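Local coordinates for protein CRISPR-associated endonuclease/helicase Cas3 (Thermus thermophilus HB8, PDB 3SK9) that cleaves single-stranded DNA with its metal-dependent N-terminal HD nuclease domain, the part described here, and also carries a helicase domain for CRISPR immunity, at residues K78-F83 / R160-L165; T114-R119 / S153-H158; P216-Y221 / N243-P248. All coordinates share one frame; numbering follows the deposited sequence.

Contact 1 of 3, residues K78-F83 / R160-L165; sequences KASPVF and RTEDPL
The ring of P81 and the side chain of E162 face one another and cross at about a right angle, so they meet over a small area of carbon and one oxygen. On the proline side CG and CD do the touching: P81 CG lies 4.0 Å from E162 CB, and P81 CD lies 3.6 Å from E162 OE2. The same OE2 is 4.0 Å from S80 OG, which stands opposite the backbone N (chi1 168°), beside the carbonyl carbon; the distance makes this an approach and not a hydrogen bond. The CA atoms of P81 and E162 are 7.1 Å apart.

E162 CG sits between the backbone N and the carbonyl carbon (chi1 66°), and from there the chain runs extended, which sets the carboxylate alongside P81 CD, close to S80. Its charge is answered outside the two segments: OE1 forms salt bridges with R170 and K167 of helix 165-181, and OE2 too is hydrogen-bonded outside them. R170 also donates to A79 O, so a single arginine links the carboxylate to the loop 78-83. These ties would be expected to keep a buried E162 ionised.

Beyond E162, D163 OD2 accepts from L165 N at 3.1 Å, a capping bond at the start of helix 165-181. In the other segment A79 centres an inverse gamma turn, and K78 NZ pairs with D75, a metal ligand. This is the loop that follows the His-Asp pair (H74, D75) of an HD-type nuclease domain, packed against the connection between two of its helices.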
# COMPACT_ATOMS: atom_id res chain seq x y z
N LYS A 78 -0.11 -8.42 -6.78
CA LYS A 78 0.39 -8.56 -8.17
C LYS A 78 1.66 -9.39 -8.26
O LYS A 78 2.08 -9.78 -9.37
CB LYS A 78 0.62 -7.19 -8.81
CG LYS A 78 -0.68 -6.48 -9.13
CD LYS A 78 -0.45 -5.26 -9.99
CE LYS A 78 -1.70 -4.42 -10.16
NZ LYS A 78 -1.35 -2.98 -10.29
N ALA A 79 2.26 -9.67 -7.11
CA ALA A 79 3.49 -10.45 -7.04
C ALA A 79 3.15 -11.95 -7.06
O ALA A 79 3.43 -12.68 -6.12
CB ALA A 79 4.27 -10.11 -5.79
N SER A 80 2.60 -12.36 -8.20
CA SER A 80 2.15 -13.73 -8.44
C SER A 80 2.17 -13.96 -9.96
O SER A 80 1.93 -13.04 -10.73
CB SER A 80 0.72 -13.85 -7.91
OG SER A 80 0.14 -15.08 -8.37
N PRO A 81 2.40 -15.21 -10.41
CA PRO A 81 2.50 -15.43 -11.87
C PRO A 81 1.20 -15.07 -12.59
O PRO A 81 1.22 -14.66 -13.73
CB PRO A 81 2.75 -16.95 -12.00
CG PRO A 81 3.14 -17.45 -10.68
CD PRO A 81 2.75 -16.40 -9.61
N VAL A 82 0.07 -15.23 -11.90
CA VAL A 82 -1.24 -14.88 -12.44
C VAL A 82 -1.30 -13.44 -13.03
O VAL A 82 -1.99 -13.18 -14.02
CB VAL A 82 -2.29 -15.00 -11.31
CG1 VAL A 82 -3.55 -14.29 -11.68
CG2 VAL A 82 -2.55 -16.47 -11.00
N PHE A 83 -0.58 -12.51 -12.42
CA PHE A 83 -0.61 -11.10 -12.89
C PHE A 83 0.67 -10.64 -13.64
O PHE A 83 0.87 -9.45 -13.85
CB PHE A 83 -0.86 -10.17 -11.68
CG PHE A 83 -2.09 -10.54 -10.90
CD1 PHE A 83 -1.98 -11.23 -9.70
CD2 PHE A 83 -3.36 -10.24 -11.40
CE1 PHE A 83 -3.11 -11.59 -9.00
CE2 PHE A 83 -4.50 -10.61 -10.72
CZ PHE A 83 -4.39 -11.29 -9.52
N ARG A 160 -1.06 -22.91 -5.01
CA ARG A 160 -0.54 -24.25 -4.76
C ARG A 160 0.44 -24.66 -5.85
O ARG A 160 1.42 -25.36 -5.58
CB ARG A 160 -1.66 -25.27 -4.63
CG ARG A 160 -2.37 -25.20 -3.29
CD ARG A 160 -3.27 -26.41 -3.08
NE ARG A 160 -4.34 -26.47 -4.08
CZ ARG A 160 -5.55 -25.93 -3.91
NH1 ARG A 160 -5.84 -25.31 -2.77
NH2 ARG A 160 -6.46 -26.03 -4.87
N THR A 161 0.20 -24.20 -7.08
CA THR A 161 1.04 -24.60 -8.21
C THR A 161 2.12 -23.59 -8.60
O THR A 161 2.87 -23.85 -9.52
CB THR A 161 0.20 -24.93 -9.47
OG1 THR A 161 -0.49 -23.76 -9.94
CG2 THR A 161 -0.81 -26.04 -9.16
N GLU A 162 2.23 -22.45 -7.90
CA GLU A 162 3.29 -21.49 -8.27
C GLU A 162 4.66 -21.96 -7.77
O GLU A 162 4.78 -22.71 -6.78
CB GLU A 162 2.99 -20.09 -7.71
CG GLU A 162 3.04 -20.05 -6.23
CD GLU A 162 2.74 -18.67 -5.60
OE1 GLU A 162 2.97 -18.59 -4.38
OE2 GLU A 162 2.32 -17.70 -6.29
N ASP A 163 5.69 -21.51 -8.47
CA ASP A 163 7.07 -21.70 -8.03
C ASP A 163 7.20 -21.14 -6.62
O ASP A 163 6.74 -20.03 -6.36
CB ASP A 163 8.00 -20.97 -8.98
CG ASP A 163 9.45 -21.36 -8.79
OD1 ASP A 163 10.12 -21.66 -9.79
OD2 ASP A 163 9.92 -21.36 -7.64
N PRO A 164 7.78 -21.90 -5.70
CA PRO A 164 7.97 -21.51 -4.28
C PRO A 164 8.76 -20.21 -4.06
O PRO A 164 8.60 -19.53 -3.03
CB PRO A 164 8.74 -22.70 -3.69
CG PRO A 164 8.41 -23.84 -4.58
CD PRO A 164 8.21 -23.29 -5.95
N LEU A 165 9.64 -19.87 -4.99
CA LEU A 165 10.41 -18.62 -4.93
C LEU A 165 9.49 -17.37 -4.85
O LEU A 165 9.86 -16.35 -4.26
CB LEU A 165 11.30 -18.49 -6.17
CG LEU A 165 12.53 -17.59 -6.02
CD1 LEU A 165 13.43 -18.13 -4.94
CD2 LEU A 165 13.28 -17.48 -7.36

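Contact 2 of 3, residues T114-R119 / S153-H158; sequences TELFLR and SRARRH
The guanidinium of R156 presents one face to L116, whose CD2 methyl lies over it. L116 CD2 is 3.8 Å from R156 NH1, 3.9 Å from R156 NH2 and 4.0 Å from R156 CZ; such even spacing marks a methyl above the plane, not one at an edge. A second guanidinium, that of R157, is turned back on its own helix: R154 CA stands 3.7 Å above one face, offset toward the rim, while R157 NH2 donates to S153 OG at 3.1 Å. That bond is bent, with an N-H...O angle of 136°, and S153 OG is tilted from the guanidinium plane.

The other branch of L116 makes the apolar part of the contact, with CD1 3.5 Å from A155 CB. With CG anti to the carbonyl carbon (chi1 -67°), the side chain of L116 points its forked end at the other helix, CD1 for the alanine and CD2 for the arginine. R156 starts off to one side and comes back toward L116 through a bend at chi3 (-148°). The CA atoms of L116 and A155, the nearest pair across the segments, are 8.5 Å apart, and side chains bridge the separation.

A155 also packs on V112 and F113 of helix 110-124, and L116 on K152 of helix 149-161, which extends the interface along both helices. On the same turns of helix 110-124, T114 OG1 bonds to the backbone of H74 and G77. The chemistry is therefore dispersive: a buried alanine and a forked leucine join the helices, with an exposed arginine laying its flat face over the edge of the apolar patch.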
# COMPACT_ATOMS: atom_id res chain seq x y z
N THR A 114 -3.70 -9.81 -2.35
CA THR A 114 -3.06 -8.93 -1.37
C THR A 114 -3.58 -9.34 0.01
O THR A 114 -2.80 -9.45 0.98
CB THR A 114 -3.41 -7.44 -1.64
OG1 THR A 114 -2.84 -7.05 -2.88
CG2 THR A 114 -2.89 -6.51 -0.47
N GLU A 115 -4.89 -9.54 0.13
CA GLU A 115 -5.42 -9.88 1.45
C GLU A 115 -4.81 -11.21 1.98
O GLU A 115 -4.39 -11.28 3.13
CB GLU A 115 -6.95 -9.93 1.43
CG GLU A 115 -7.57 -10.43 2.77
CD GLU A 115 -9.07 -10.53 2.74
OE1 GLU A 115 -9.68 -10.18 1.70
OE2 GLU A 115 -9.67 -10.94 3.77
N LEU A 116 -4.77 -12.26 1.15
CA LEU A 116 -4.20 -13.54 1.61
C LEU A 116 -2.73 -13.40 2.00
O LEU A 116 -2.32 -13.98 2.98
CB LEU A 116 -4.32 -14.60 0.54
CG LEU A 116 -5.76 -15.03 0.26
CD1 LEU A 116 -5.79 -15.96 -0.96
CD2 LEU A 116 -6.30 -15.68 1.49
N PHE A 117 -1.96 -12.66 1.21
CA PHE A 117 -0.53 -12.52 1.47
C PHE A 117 -0.33 -11.77 2.78
O PHE A 117 0.51 -12.15 3.60
CB PHE A 117 0.20 -11.77 0.34
CG PHE A 117 0.16 -12.47 -1.01
CD1 PHE A 117 -0.14 -13.81 -1.11
CD2 PHE A 117 0.46 -11.77 -2.16
CE1 PHE A 117 -0.15 -14.43 -2.35
CE2 PHE A 117 0.46 -12.40 -3.40
CZ PHE A 117 0.14 -13.72 -3.49
N LEU A 118 -1.11 -10.70 2.98
CA LEU A 118 -0.87 -9.83 4.12
C LEU A 118 -1.31 -10.52 5.42
O LEU A 118 -0.73 -10.20 6.48
CB LEU A 118 -1.55 -8.46 3.96
CG LEU A 118 -0.88 -7.56 2.91
CD1 LEU A 118 -1.57 -6.14 2.87
CD2 LEU A 118 0.61 -7.40 3.22
N ARG A 119 -2.31 -11.41 5.37
CA ARG A 119 -2.74 -12.13 6.57
C ARG A 119 -1.53 -12.87 7.13
O ARG A 119 -1.30 -12.88 8.34
CB ARG A 119 -3.88 -13.13 6.28
CG ARG A 119 -5.27 -12.45 6.14
CD ARG A 119 -6.36 -13.45 5.70
NE ARG A 119 -6.60 -14.51 6.68
CZ ARG A 119 -7.59 -14.52 7.56
NH1 ARG A 119 -8.47 -13.51 7.62
NH2 ARG A 119 -7.72 -15.56 8.40
N SER A 153 -10.78 -19.63 -2.35
CA SER A 153 -10.56 -20.96 -2.92
C SER A 153 -9.88 -20.85 -4.28
O SER A 153 -8.93 -21.59 -4.54
CB SER A 153 -11.91 -21.71 -3.06
OG SER A 153 -11.73 -22.96 -3.70
N ARG A 154 -10.34 -19.96 -5.15
CA ARG A 154 -9.70 -19.76 -6.46
C ARG A 154 -8.27 -19.28 -6.34
O ARG A 154 -7.41 -19.78 -7.05
CB ARG A 154 -10.40 -18.70 -7.33
CG ARG A 154 -11.66 -19.14 -7.98
CD ARG A 154 -12.20 -18.00 -8.79
NE ARG A 154 -13.51 -18.29 -9.33
CZ ARG A 154 -14.02 -17.69 -10.40
NH1 ARG A 154 -13.33 -16.76 -11.03
NH2 ARG A 154 -15.23 -18.01 -10.83
N ALA A 155 -8.02 -18.29 -5.48
CA ALA A 155 -6.66 -17.81 -5.32
C ALA A 155 -5.73 -18.94 -4.83
O ALA A 155 -4.61 -19.11 -5.32
CB ALA A 155 -6.63 -16.65 -4.33
N ARG A 156 -6.19 -19.70 -3.84
CA ARG A 156 -5.35 -20.74 -3.23
C ARG A 156 -5.03 -21.84 -4.27
O ARG A 156 -3.95 -22.45 -4.24
CB ARG A 156 -6.02 -21.33 -1.99
CG ARG A 156 -6.11 -20.39 -0.81
CD ARG A 156 -6.58 -21.15 0.43
NE ARG A 156 -7.38 -20.36 1.37
CZ ARG A 156 -6.89 -19.52 2.27
NH1 ARG A 156 -5.58 -19.31 2.35
NH2 ARG A 156 -7.70 -18.89 3.10
N ARG A 157 -5.92 -22.04 -5.22
CA ARG A 157 -5.64 -22.98 -6.33
C ARG A 157 -4.36 -22.54 -7.09
O ARG A 157 -3.45 -23.34 -7.38
CB ARG A 157 -6.85 -23.07 -7.26
CG ARG A 157 -7.44 -24.47 -7.41
CD ARG A 157 -8.76 -24.47 -8.21
NE ARG A 157 -9.91 -24.13 -7.37
CZ ARG A 157 -10.86 -23.23 -7.68
NH1 ARG A 157 -10.81 -22.57 -8.84
NH2 ARG A 157 -11.86 -23.00 -6.83
N HIS A 158 -4.28 -21.25 -7.40
CA HIS A 158 -3.10 -20.72 -8.07
C HIS A 158 -1.86 -20.84 -7.19
O HIS A 158 -0.77 -21.18 -7.65
CB HIS A 158 -3.29 -19.24 -8.42
CG HIS A 158 -4.37 -18.98 -9.44
ND1 HIS A 158 -4.17 -19.14 -10.79
CD2 HIS A 158 -5.64 -18.54 -9.29
CE1 HIS A 158 -5.28 -18.82 -11.43
NE2 HIS A 158 -6.18 -18.44 -10.54

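Contact 3 of 3, residues P216-Y221 / N243-P248; sequences PSLFPY and NRLGWP
S217 is the first residue of the loop 216-221 to meet R244, and it does so through its backbone: S217 O is 3.8 Å from R244 NH1, approaching the guanidinium obliquely and too far off for a hydrogen bond. Its hydroxyl is engaged with D215 instead.

L218 follows and carries the contact with both methyls. L218 CD2 lies over one face of the R244 guanidinium, 3.5 Å from NH1 and 3.9 Å from CZ of that arginine, while L218 CD1 meets L245 CD1 at 4.2 Å. The two leucine branches thus serve neighbouring residues of helix 230-246. L218 and R244 run past each other in opposite directions. Chi1 of -176° swings R244 CG opposite the main-chain nitrogen, and the bend at chi3 (-36°) then turns one guanidinium face to L218 CD2. At the root of the same arginine, R244 CA stands 3.8 Å from the plane of the W247 ring, over its centre, so W247, just past the helix, lays its ring against the backbone of R244.

F219 does not reach the other segment; it packs among helices 230-246, 196-213 and 26-43. At the end of the walk the ring of Y221 takes P216 CB against one face, 3.6 Å from its plane, closing the loop on itself.

L245, for its part, rests on W211 and V212, the residues following the metal ligand D210, whose side chain is about 11 Å from that of L245. Adhesion across the contact thus comes from leucine contacts and a methyl on a guanidinium face, without a directed polar bond, joining the loop after the D210 helix to the end of helix 230-246.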
# COMPACT_ATOMS: atom_id res chain seq x y z
N PRO A 216 0.17 7.59 -14.51
CA PRO A 216 1.54 7.84 -14.99
C PRO A 216 1.80 9.30 -15.36
O PRO A 216 2.96 9.72 -15.52
CB PRO A 216 1.67 6.92 -16.20
CG PRO A 216 0.30 6.62 -16.62
CD PRO A 216 -0.56 6.64 -15.37
N SER A 217 0.75 10.09 -15.50
CA SER A 217 0.99 11.51 -15.73
C SER A 217 1.55 12.16 -14.47
O SER A 217 2.20 13.20 -14.55
CB SER A 217 -0.28 12.23 -16.21
OG SER A 217 -1.21 12.42 -15.15
N LEU A 218 1.29 11.56 -13.31
CA LEU A 218 1.77 12.08 -12.03
C LEU A 218 3.06 11.36 -11.60
O LEU A 218 3.97 11.95 -10.97
CB LEU A 218 0.68 11.86 -10.95
CG LEU A 218 -0.62 12.64 -11.27
CD1 LEU A 218 -1.71 12.38 -10.23
CD2 LEU A 218 -0.29 14.15 -11.40
N PHE A 219 3.11 10.06 -11.93
CA PHE A 219 4.18 9.17 -11.50
C PHE A 219 4.67 8.41 -12.73
O PHE A 219 4.31 7.26 -12.96
CB PHE A 219 3.66 8.21 -10.40
CG PHE A 219 3.69 8.82 -9.03
CD1 PHE A 219 2.59 9.52 -8.51
CD2 PHE A 219 4.86 8.75 -8.28
CE1 PHE A 219 2.68 10.15 -7.22
CE2 PHE A 219 4.96 9.37 -7.04
CZ PHE A 219 3.89 10.05 -6.50
N PRO A 220 5.54 9.05 -13.50
CA PRO A 220 5.94 8.48 -14.80
C PRO A 220 6.65 7.12 -14.68
O PRO A 220 7.38 6.85 -13.72
CB PRO A 220 6.94 9.51 -15.35
CG PRO A 220 6.74 10.78 -14.54
CD PRO A 220 6.26 10.31 -13.19
N TYR A 221 6.43 6.27 -15.70
CA TYR A 221 7.08 4.96 -15.75
C TYR A 221 8.54 5.15 -16.10
O TYR A 221 8.87 6.13 -16.80
CB TYR A 221 6.43 4.06 -16.79
CG TYR A 221 4.95 3.82 -16.62
CD1 TYR A 221 4.37 3.64 -15.34
CD2 TYR A 221 4.10 3.77 -17.72
CE1 TYR A 221 3.01 3.40 -15.18
CE2 TYR A 221 2.72 3.52 -17.56
CZ TYR A 221 2.19 3.33 -16.29
OH TYR A 221 0.83 3.09 -16.14
N ASN A 243 -0.64 18.80 -5.11
CA ASN A 243 -0.89 20.19 -5.51
C ASN A 243 -1.81 20.28 -6.75
O ASN A 243 -2.80 20.99 -6.73
CB ASN A 243 0.43 20.93 -5.74
CG ASN A 243 1.17 21.21 -4.46
OD1 ASN A 243 0.61 21.09 -3.36
ND2 ASN A 243 2.45 21.60 -4.58
N ARG A 244 -1.49 19.52 -7.80
CA ARG A 244 -2.30 19.52 -9.02
C ARG A 244 -3.73 19.04 -8.77
O ARG A 244 -4.70 19.62 -9.28
CB ARG A 244 -1.62 18.66 -10.11
CG ARG A 244 -2.34 18.68 -11.47
CD ARG A 244 -1.51 17.97 -12.56
NE ARG A 244 -0.08 18.19 -12.38
CZ ARG A 244 0.88 17.50 -13.01
NH1 ARG A 244 0.56 16.54 -13.87
NH2 ARG A 244 2.15 17.77 -12.76
N LEU A 245 -3.88 17.96 -8.00
CA LEU A 245 -5.20 17.37 -7.80
C LEU A 245 -6.08 18.35 -7.04
O LEU A 245 -7.30 18.29 -7.14
CB LEU A 245 -5.13 16.02 -7.03
CG LEU A 245 -4.58 14.90 -7.90
CD1 LEU A 245 -4.17 13.66 -7.08
CD2 LEU A 245 -5.60 14.54 -8.99
N GLY A 246 -5.46 19.27 -6.31
CA GLY A 246 -6.22 20.27 -5.59
C GLY A 246 -6.69 21.46 -6.41
O GLY A 246 -7.55 22.21 -5.93
N TRP A 247 -6.13 21.68 -7.61
CA TRP A 247 -6.45 22.87 -8.42
C TRP A 247 -7.96 22.93 -8.68
O TRP A 247 -8.65 21.90 -8.81
CB TRP A 247 -5.73 22.86 -9.79
CG TRP A 247 -4.22 23.03 -9.77
CD1 TRP A 247 -3.45 23.52 -8.76
CD2 TRP A 247 -3.32 22.75 -10.86
NE1 TRP A 247 -2.12 23.53 -9.14
CE2 TRP A 247 -2.02 23.05 -10.42
CE3 TRP A 247 -3.49 22.25 -12.15
CZ2 TRP A 247 -0.90 22.88 -11.23
CZ3 TRP A 247 -2.39 22.08 -12.96
CH2 TRP A 247 -1.11 22.39 -12.50
N PRO A 248 -8.47 24.15 -8.84
CA PRO A 248 -9.92 24.40 -8.94
C PRO A 248 -10.66 23.54 -9.98
O PRO A 248 -11.81 23.20 -9.75
CB PRO A 248 -9.99 25.88 -9.31
CG PRO A 248 -8.69 26.47 -8.93
CD PRO A 248 -7.66 25.37 -8.97

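Overall arrangement
From the N terminus, the chain passes through the metal ligands H74 and D75 into 78-83, the first half of contact 1, which closes only at 160-165. Inside that loop contact 2 pairs helix 110-124 with helix 149-161, so it is nested in contact 1. Their centres are 10 Å apart, and they touch, with A79 O 4.0 Å from F117 CE2; helix 149-161 serves both. Contact 3 opens later, in series, joining the loop after helix 196-213 to the end of helix 230-246. Its centre is about 32 Å from those of the other two, and it lies across the chain's centre from contact 2, binding a separate edge of the helical domain.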